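Local atomic coordinates of metazoan TIR-STING fusion (Crassostrea gigas, PDB entry 6WT6), a protein that joins a TIR domain to a STING ligand-binding domain in a single chain, an oyster member of the STING family. Residues R200-R203 / R204-A208. Sequence-based numbering, arbitrary orientation.
Sequences RQWR and RVNNA
Arg204 N still reaches back to Arg200 O in an i to i+4 helical bond of 2.8 Å, and Val205 N does the same to Gln201 O, longer at 3.3 Å, before Val205 leaves helical geometry and helix 176-204 ends. The next carbonyls are taken differently. Trp202 O receives the side-chain amide of Asn206, with Asn206 ND2 at 2.9 Å, while Arg203 O takes Ala208 N at 3.1 Å, plus a weak bond from Asn206 N. The ND2 bond is clearly bent (138° at the hydrogen), and Trp202 O lies off the Asn206 amide plane, as expected when that amide also lies on the ring. Asn207, with positive phi and psi, carries the chain round to Ala208.

Asn206 is the side chain to watch, because it works on Trp202 twice. Its amide lies flat over one face of the indole, the two planes only 7° apart: Asn206 ND2 sits 3.7 Å above the middle of the Trp202 ring system, Asn206 OD1 lies 3.5 Å from Trp202 CZ2, and Asn206 CB makes a CH-pi contact over the six-membered ring. Trp202 CG lies opposite the backbone N (chi1 -169°), which places the indole beside the Asn206 amide. Farther along, Trp202 CZ3 touches Ala208 CB obliquely at 4.3 Å. Ala208 CB also packs against Arg203 CG at 3.7 Å; from there the Arg203 chain bends on its way to Met212 O in strand 212-221, which its NH1 bonds. On the preceding turn Arg200 pairs with Asp196.

Within the STING ligand-binding domain, then, this is a helix C-terminus where Trp202 O and Arg203 O are met by the loop leading to strand 212-221. The ND2 bond and the stack should together restrict rotation of the Asn206 amide, tying the turn to the helix by both polar contacts and amide-on-ring stacking.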
loop_
_atom_site.group_PDB
_atom_site.type_symbol
_atom_site.label_atom_id
_atom_site.label_comp_id
_atom_site.label_asym_id
_atom_site.label_seq_id
_atom_site.Cartn_x
_atom_site.Cartn_y
_atom_site.Cartn_z
ATOM N N ARG A 200 31.524 -1.816 8.847
ATOM C CA ARG A 200 32.712 -2.294 9.543
ATOM C C ARG A 200 33.987 -1.738 8.928
ATOM O O ARG A 200 34.958 -1.480 9.648
ATOM C CB ARG A 200 32.746 -3.823 9.547
ATOM C CG ARG A 200 31.652 -4.452 10.390
ATOM C CD ARG A 200 31.942 -5.912 10.673
ATOM N NE ARG A 200 32.080 -6.694 9.449
ATOM C CZ ARG A 200 31.095 -7.385 8.882
ATOM N NH1 ARG A 200 29.886 -7.400 9.427
ATOM N NH2 ARG A 200 31.323 -8.067 7.768
ATOM N N GLN A 201 34.011 -1.546 7.608
ATOM C CA GLN A 201 35.181 -0.938 6.985
ATOM C C GLN A 201 35.332 0.514 7.418
ATOM O O GLN A 201 36.439 0.964 7.735
ATOM C CB GLN A 201 35.093 -1.038 5.464
ATOM C CG GLN A 201 36.214 -0.301 4.751
ATOM C CD GLN A 201 36.129 -0.422 3.243
ATOM O OE1 GLN A 201 36.099 -1.526 2.695
ATOM N NE2 GLN A 201 36.093 0.717 2.559
ATOM N N TRP A 202 34.228 1.265 7.436
ATOM C CA TRP A 202 34.281 2.642 7.916
ATOM C C TRP A 202 34.664 2.681 9.390
ATOM O O TRP A 202 35.506 3.483 9.808
ATOM C CB TRP A 202 32.934 3.334 7.690
ATOM C CG TRP A 202 32.977 4.827 7.904
ATOM C CD1 TRP A 202 33.085 5.789 6.939
ATOM C CD2 TRP A 202 32.925 5.523 9.157
ATOM N NE1 TRP A 202 33.100 7.036 7.514
ATOM C CE2 TRP A 202 33.002 6.901 8.873
ATOM C CE3 TRP A 202 32.816 5.114 10.491
ATOM C CZ2 TRP A 202 32.973 7.873 9.875
ATOM C CZ3 TRP A 202 32.788 6.083 11.485
ATOM C CH2 TRP A 202 32.868 7.445 11.170
ATOM N N ARG A 203 34.049 1.810 10.192
ATOM C CA ARG A 203 34.350 1.755 11.618
ATOM C C ARG A 203 35.819 1.438 11.861
ATOM O O ARG A 203 36.445 1.998 12.770
ATOM C CB ARG A 203 33.461 0.710 12.284
ATOM C CG ARG A 203 33.723 0.509 13.755
ATOM C CD ARG A 203 32.734 -0.482 14.325
ATOM N NE ARG A 203 32.954 -1.829 13.808
ATOM C CZ ARG A 203 32.169 -2.866 14.080
ATOM N NH1 ARG A 203 31.104 -2.707 14.855
ATOM N NH2 ARG A 203 32.449 -4.061 13.584
ATOM N N ARG A 204 36.387 0.546 11.048
ATOM C CA ARG A 204 37.764 0.111 11.254
ATOM C C ARG A 204 38.745 1.259 11.045
ATOM O O ARG A 204 39.648 1.474 11.861
ATOM C CB ARG A 204 38.075 -1.050 10.311
ATOM C CG ARG A 204 39.451 -1.652 10.467
ATOM C CD ARG A 204 39.624 -2.830 9.518
ATOM N NE ARG A 204 40.924 -3.473 9.683
ATOM C CZ ARG A 204 41.186 -4.397 10.602
ATOM N NH1 ARG A 204 40.238 -4.790 11.442
ATOM N NH2 ARG A 204 42.400 -4.927 10.683
ATOM N N VAL A 205 38.573 2.018 9.965
ATOM C CA VAL A 205 39.567 3.007 9.563
ATOM C C VAL A 205 39.262 4.367 10.175
ATOM O O VAL A 205 39.899 5.367 9.830
ATOM C CB VAL A 205 39.656 3.103 8.029
ATOM C CG1 VAL A 205 39.986 1.741 7.440
ATOM C CG2 VAL A 205 38.361 3.651 7.450
ATOM N N ASN A 206 38.295 4.418 11.089
ATOM C CA ASN A 206 37.964 5.651 11.792
ATOM C C ASN A 206 38.063 5.506 13.304
ATOM O O ASN A 206 37.647 6.417 14.030
ATOM C CB ASN A 206 36.564 6.135 11.401
ATOM C CG ASN A 206 36.547 6.841 10.057
ATOM O OD1 ASN A 206 36.467 8.068 9.993
ATOM N ND2 ASN A 206 36.627 6.071 8.979
ATOM N N ASN A 207 38.605 4.389 13.795
ATOM C CA ASN A 207 38.805 4.165 15.230
ATOM C C ASN A 207 37.486 4.217 15.993
ATOM O O ASN A 207 37.417 4.715 17.119
ATOM C CB ASN A 207 39.809 5.159 15.816
ATOM C CG ASN A 207 41.242 4.725 15.614
ATOM O OD1 ASN A 207 41.576 3.550 15.773
ATOM N ND2 ASN A 207 42.101 5.673 15.261
ATOM N N ALA A 208 36.426 3.702 15.376
ATOM C CA ALA A 208 35.130 3.587 16.027
ATOM C C ALA A 208 34.891 2.191 16.583
ATOM O O ALA A 208 33.747 1.843 16.896
ATOM C CB ALA A 208 34.010 3.968 15.059
#